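Local coordinates for ABC transporter periplasmic substrate-binding protein (Desulfovibrio alaskensis, PDB 5MY5) that probably captures tungstate with high selectivity in the periplasm and delivers it to an ABC transporter for uptake into the cell, at residues T39-D44 with G259-M264; M103-V108 with N222-I227. The protein carries 2 engineered substitutions. One frame throughout, in Å; residues are numbered along the deposited sequence.

Contact 1: residues T39-D44 with G259-M264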
loop_
_atom_site.group_PDB
_atom_site.type_symbol
_atom_site.label_atom_id
_atom_site.label_comp_id
_atom_site.label_asym_id
_atom_site.label_seq_id
_atom_site.Cartn_x
_atom_site.Cartn_y
_atom_site.Cartn_z
ATOM N N THR A 39 8.679 3.528 0.216
ATOM C CA THR A 39 8.325 4.555 -0.773
ATOM C C THR A 39 9.223 5.773 -0.610
ATOM O O THR A 39 9.294 6.588 -1.520
ATOM C CB THR A 39 6.866 5.094 -0.633
ATOM O OG1 THR A 39 6.665 5.757 0.637
ATOM C CG2 THR A 39 5.824 3.942 -0.780
ATOM N N GLY A 40 9.731 5.968 0.597
ATOM C CA GLY A 40 10.500 7.160 0.959
ATOM C C GLY A 40 9.695 8.417 1.250
ATOM O O GLY A 40 10.292 9.478 1.519
ATOM N N LEU A 41 8.361 8.326 1.230
ATOM C CA LEU A 41 7.493 9.481 1.509
ATOM C C LEU A 41 7.851 10.143 2.854
ATOM O O LEU A 41 7.881 11.376 2.887
ATOM C CB LEU A 41 6.027 9.078 1.483
ATOM C CG LEU A 41 5.036 10.232 1.794
ATOM C CD1 LEU A 41 5.031 11.261 0.735
ATOM C CD2 LEU A 41 3.622 9.659 2.050
ATOM N N LEU A 42 8.008 9.393 3.900
ATOM C CA LEU A 42 8.267 9.954 5.233
ATOM C C LEU A 42 9.619 10.642 5.308
ATOM O O LEU A 42 9.772 11.613 6.024
ATOM C CB LEU A 42 8.189 8.877 6.336
ATOM C CG LEU A 42 6.749 8.363 6.566
ATOM C CD1 LEU A 42 6.791 7.201 7.516
ATOM C CD2 LEU A 42 5.795 9.454 7.074
ATOM N N ASP A 43 10.604 10.168 4.520
ATOM C CA ASP A 43 11.898 10.876 4.468
ATOM C C ASP A 43 11.742 12.256 3.890
ATOM O O ASP A 43 12.548 13.124 4.249
ATOM C CB ASP A 43 12.900 10.091 3.634
ATOM C CG ASP A 43 13.218 8.765 4.226
ATOM O OD1 ASP A 43 13.543 8.675 5.392
ATOM O OD2 ASP A 43 13.180 7.734 3.516
ATOM N N ASP A 44 10.817 12.460 2.983
ATOM C CA ASP A 44 10.476 13.802 2.489
ATOM C C ASP A 44 9.633 14.600 3.421
ATOM O O ASP A 44 9.849 15.806 3.610
ATOM C CB ASP A 44 9.719 13.674 1.153
ATOM C CG ASP A 44 10.520 14.075 -0.024
ATOM O OD1 ASP A 44 11.659 13.547 -0.173
ATOM O OD2 ASP A 44 9.967 14.894 -0.796
ATOM N N GLY A 259 0.496 14.775 -2.876
ATOM C CA GLY A 259 0.092 14.589 -4.294
ATOM C C GLY A 259 1.223 14.882 -5.275
ATOM O O GLY A 259 1.405 14.193 -6.372
ATOM N N ASP A 260 2.067 15.841 -4.911
ATOM C CA ASP A 260 3.274 16.122 -5.716
ATOM C C ASP A 260 4.509 15.253 -5.507
ATOM O O ASP A 260 5.475 15.364 -6.249
ATOM C CB ASP A 260 3.641 17.588 -5.455
ATOM C CG ASP A 260 2.672 18.547 -6.110
ATOM O OD1 ASP A 260 1.883 18.124 -6.932
ATOM O OD2 ASP A 260 2.687 19.733 -5.731
ATOM N N PHE A 261 4.489 14.325 -4.539
ATOM C CA PHE A 261 5.607 13.432 -4.283
ATOM C C PHE A 261 5.799 12.532 -5.476
ATOM O O PHE A 261 4.833 12.082 -6.081
ATOM C CB PHE A 261 5.337 12.555 -3.015
ATOM C CG PHE A 261 6.408 11.562 -2.713
ATOM C CD1 PHE A 261 7.594 11.962 -2.151
ATOM C CD2 PHE A 261 6.272 10.213 -3.060
ATOM C CE1 PHE A 261 8.607 11.077 -1.865
ATOM C CE2 PHE A 261 7.311 9.356 -2.757
ATOM C CZ PHE A 261 8.445 9.763 -2.191
ATOM N N LYS A 262 7.019 12.358 -5.844
ATOM C CA LYS A 262 7.425 11.490 -6.987
ATOM C C LYS A 262 8.363 10.446 -6.591
ATOM O O LYS A 262 9.301 10.661 -5.824
ATOM C CB LYS A 262 8.217 12.306 -8.053
ATOM C CG LYS A 262 7.555 13.585 -8.479
ATOM C CD LYS A 262 6.470 13.296 -9.447
ATOM C CE LYS A 262 5.728 14.606 -9.777
ATOM N NZ LYS A 262 4.514 14.256 -10.427
ATOM N N LEU A 263 8.189 9.262 -7.163
ATOM C CA LEU A 263 9.152 8.210 -7.129
ATOM C C LEU A 263 9.736 8.027 -8.508
ATOM O O LEU A 263 8.970 7.835 -9.440
ATOM C CB LEU A 263 8.415 6.893 -6.673
ATOM C CG LEU A 263 9.340 5.694 -6.603
ATOM C CD1 LEU A 263 10.407 5.838 -5.532
ATOM C CD2 LEU A 263 8.608 4.328 -6.440
ATOM N N MET A 264 11.047 8.243 -8.636
ATOM C CA MET A 264 11.722 8.248 -9.935
ATOM C C MET A 264 10.926 9.055 -10.946
ATOM O O MET A 264 10.664 8.654 -12.069
ATOM C CB MET A 264 11.981 6.848 -10.428
ATOM C CG MET A 264 12.891 6.161 -9.466
ATOM S SD MET A 264 13.168 4.445 -9.856
ATOM C CE MET A 264 14.112 4.083 -8.390
#

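Contact 2: residues M103-V108 with N222-I227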
loop_
_atom_site.group_PDB
_atom_site.type_symbol
_atom_site.label_atom_id
_atom_site.label_comp_id
_atom_site.label_asym_id
_atom_site.label_seq_id
_atom_site.Cartn_x
_atom_site.Cartn_y
_atom_site.Cartn_z
ATOM N N MET A 103 -4.367 9.676 2.281
ATOM C CA MET A 103 -4.011 9.462 0.923
ATOM C C MET A 103 -4.080 7.983 0.579
ATOM O O MET A 103 -4.192 7.185 1.472
ATOM C CB MET A 103 -2.606 9.906 0.609
ATOM C CG MET A 103 -1.490 9.248 1.300
ATOM S SD MET A 103 -1.189 9.528 3.049
ATOM C CE MET A 103 0.332 8.674 3.196
ATOM N N TYR A 104 -4.030 7.688 -0.695
ATOM C CA TYR A 104 -3.844 6.279 -1.093
ATOM C C TYR A 104 -2.754 6.123 -2.118
ATOM O O TYR A 104 -2.600 7.015 -2.966
ATOM C CB TYR A 104 -5.130 5.661 -1.614
ATOM C CG TYR A 104 -5.820 6.376 -2.810
ATOM C CD1 TYR A 104 -5.576 5.971 -4.105
ATOM C CD2 TYR A 104 -6.779 7.382 -2.627
ATOM C CE1 TYR A 104 -6.184 6.552 -5.199
ATOM C CE2 TYR A 104 -7.462 7.903 -3.732
ATOM C CZ TYR A 104 -7.112 7.495 -5.007
ATOM O OH TYR A 104 -7.670 8.024 -6.133
ATOM N N ASN A 105 -2.018 5.030 -2.112
ATOM C CA ASN A 105 -1.293 4.554 -3.280
ATOM C C ASN A 105 -2.138 3.397 -3.888
ATOM O O ASN A 105 -3.312 3.272 -3.564
ATOM C CB ASN A 105 0.184 4.247 -3.026
ATOM C CG ASN A 105 0.420 3.254 -1.885
ATOM O OD1 ASN A 105 -0.532 2.744 -1.314
ATOM N ND2 ASN A 105 1.688 3.019 -1.504
ATOM N N ASP A 106 -1.631 2.809 -4.918
ATOM C CA ASP A 106 -2.454 1.838 -5.593
ATOM C C ASP A 106 -1.680 0.668 -6.114
ATOM O O ASP A 106 -0.493 0.642 -6.197
ATOM C CB ASP A 106 -3.319 2.475 -6.693
ATOM C CG ASP A 106 -2.509 2.983 -7.873
ATOM O OD1 ASP A 106 -1.273 3.204 -7.806
ATOM O OD2 ASP A 106 -3.144 3.259 -8.940
ATOM N N PHE A 107 -2.456 -0.342 -6.493
ATOM C CA PHE A 107 -1.970 -1.536 -7.124
ATOM C C PHE A 107 -2.357 -1.553 -8.590
ATOM O O PHE A 107 -3.329 -0.977 -8.910
ATOM C CB PHE A 107 -2.546 -2.800 -6.401
ATOM C CG PHE A 107 -2.036 -2.964 -4.980
ATOM C CD1 PHE A 107 -0.901 -3.609 -4.738
ATOM C CD2 PHE A 107 -2.824 -2.471 -3.920
ATOM C CE1 PHE A 107 -0.430 -3.750 -3.379
ATOM C CE2 PHE A 107 -2.409 -2.658 -2.599
ATOM C CZ PHE A 107 -1.206 -3.240 -2.369
ATOM N N VAL A 108 -1.629 -2.296 -9.382
ATOM C CA VAL A 108 -1.881 -2.439 -10.857
ATOM C C VAL A 108 -1.703 -3.880 -11.280
ATOM O O VAL A 108 -0.958 -4.659 -10.641
ATOM C CB VAL A 108 -1.000 -1.472 -11.662
ATOM C CG1 VAL A 108 -1.288 0.032 -11.308
ATOM C CG2 VAL A 108 0.386 -1.767 -11.487
ATOM N N ASN A 222 -5.032 1.616 -2.148
ATOM C CA ASN A 222 -4.414 1.243 -0.884
ATOM C C ASN A 222 -4.545 2.442 0.035
ATOM O O ASN A 222 -3.597 3.270 0.093
ATOM C CB ASN A 222 -2.996 0.803 -1.123
ATOM C CG ASN A 222 -2.312 0.188 0.138
ATOM O OD1 ASN A 222 -2.940 -0.587 0.848
ATOM N ND2 ASN A 222 -1.035 0.541 0.383
ATOM N N GLN A 223 -5.643 2.518 0.758
ATOM C CA GLN A 223 -6.013 3.682 1.570
ATOM C C GLN A 223 -5.089 3.720 2.841
ATOM O O GLN A 223 -5.066 2.789 3.642
ATOM C CB GLN A 223 -7.429 3.658 2.024
ATOM C CG GLN A 223 -7.835 4.894 2.790
ATOM C CD GLN A 223 -7.773 6.145 1.960
ATOM O OE1 GLN A 223 -8.395 6.235 0.874
ATOM N NE2 GLN A 223 -7.074 7.158 2.447
ATOM N N TYR A 224 -4.403 4.877 3.036
ATOM C CA TYR A 224 -3.720 5.180 4.273
ATOM C C TYR A 224 -4.550 5.971 5.255
ATOM O O TYR A 224 -5.252 6.959 4.814
ATOM C CB TYR A 224 -2.499 6.038 4.007
ATOM C CG TYR A 224 -1.343 5.250 3.638
ATOM C CD1 TYR A 224 -1.214 4.730 2.355
ATOM C CD2 TYR A 224 -0.353 4.981 4.554
ATOM C CE1 TYR A 224 -0.111 3.961 1.998
ATOM C CE2 TYR A 224 0.743 4.222 4.233
ATOM C CZ TYR A 224 0.887 3.708 2.934
ATOM O OH TYR A 224 1.983 2.963 2.631
ATOM N N SER A 225 -4.427 5.629 6.541
ATOM C CA SER A 225 -4.993 6.426 7.621
ATOM C C SER A 225 -3.980 6.626 8.732
ATOM O O SER A 225 -3.143 5.745 8.984
ATOM C CB SER A 225 -6.216 5.756 8.169
ATOM O OG SER A 225 -7.151 5.590 7.114
ATOM N N ALA A 226 -4.140 7.747 9.434
ATOM C CA ALA A 226 -3.427 7.939 10.684
ATOM C C ALA A 226 -4.347 7.649 11.830
ATOM O O ALA A 226 -5.583 7.952 11.750
ATOM C CB ALA A 226 -2.882 9.374 10.812
ATOM N N ILE A 227 -3.801 7.058 12.885
ATOM C CA ILE A 227 -4.618 6.745 14.092
ATOM C C ILE A 227 -3.790 7.061 15.311
ATOM O O ILE A 227 -2.842 6.362 15.664
ATOM C CB ILE A 227 -4.923 5.213 14.126
ATOM C CG1 ILE A 227 -5.617 4.764 12.845
ATOM C CG2 ILE A 227 -5.835 4.947 15.309
ATOM C CD1 ILE A 227 -5.666 3.237 12.634
HETATM O O HOH W 1 2.072 0.776 0.980
#

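Contact 1: residues T39-D44 with G259-M264
An ST turn at Thr39, in the kink between helix 34-39 and helix 41-53, forms the docking site for the ring of Phe261. Inside the turn, Leu41 N donates to Thr39 OG1 over 3.1 Å in a nearly straight bond; the same OG1 also bonds to Thr36 O, so the hydroxyl is tied to both helices. Gly40, with positive phi, breaks the first helix and serves as N-cap of the second. The ring of Phe261 lies against this corner, and three approaches from the turn stand out. Over one face comes a methyl: Leu41 CD1 stands 4.0 Å from the centroid of the Phe261 ring, only 23° off the normal, which meets the geometry of a CH-pi contact. The methyl is offset toward the rim, and its shortest approach is 3.7 Å, from Leu41 CD1 to Phe261 CG. At the edge, Thr39 O lies 3.4 Å from Phe261 CZ, close to the ring plane, so the carbonyl faces the weakly positive C-H rim. Farther round that edge, the carboxylate of Asp44 stands nearly upright to the ring, the planes 79° apart, with Asp44 CG 4.0 Å from Phe261 CE1. The CG of Phe261 lies anti to the backbone N (chi1 177°), which extends the ring toward the turn. Leu263 adds a lesser touch, its CD1 lying 4.2 Å from Thr39 O. The two segments bury 223 Å² between them, nearly half of it from Phe261. Beyond them, strand 266-271 supplies Phe269, which touches Thr39, Leu41 and Phe261 alike, while Leu263 rests on Ile198 and Lys199 of helix 194-203, and Leu42 packs against strands 27-33 and 56-62.

Contact 2: residues M103-V108 with N222-I227
Asn105 and Asn222 form an antiparallel hydrogen-bonded pair, where backbone and side-chain bonds together make the tight part of this contact. Asn222 N donates to Asn105 O and Tyr224 N to Met103 O, each at 2.8 Å, whereas the return bond, Asn105 N to Asn222 O, is weak (3.2 Å, 133°). The amides lie side by side, nearly coplanar at 17°, and Asn222 ND2 gives a hydrogen to an in-plane lone pair of Asn105 OD1 at 2.8 Å. With its CG between the backbone N and the carbonyl carbon (chi1 55°), Asn105 brings OD1 alongside Asn222. The same OD1 lies at the edge of the Tyr224 ring, 3.6 Å from Tyr224 CE1. Over that ring's face, Met103 CE makes a CH-pi contact, 4.2 Å from the Tyr224 centroid, and the oblique SD a Met-aromatic one. The water side is looser: Tyr224 OH, bonded also to Thr36, meets a water at 2.7 Å, which Asn105 ND2 reaches only weakly, at 3.4 Å. The Asn222 ND2 to Asn105 OD1 bond helps set the rotation of both amides, with Asn222 OD1 weakly held by His82, consistent with a polar patch of oriented amides beside the apolar Met103-Tyr224 contact.

Contact 2 is nested in the chain loop closed by contact 1: 39-44 comes first, then 103-108 and 222-227, and last 259-264. Their centres lie 13 Å apart, and the two meet directly where Leu41 CD2 packs at 3.6 Å on Met103 CE. Both reach the same mixed sheet, in which strand 100-112 pairs with strands 221-228 and 266-271. Phe269 of the latter touches residues of both contacts, and Thr36, bonded to Thr39 and to Tyr224, forms a polar connection between them. Early and late parts of the chain thus converge around the long strand 100-112, consistent with a periplasmic-binding-protein fold whose two lobes are joined by long strands.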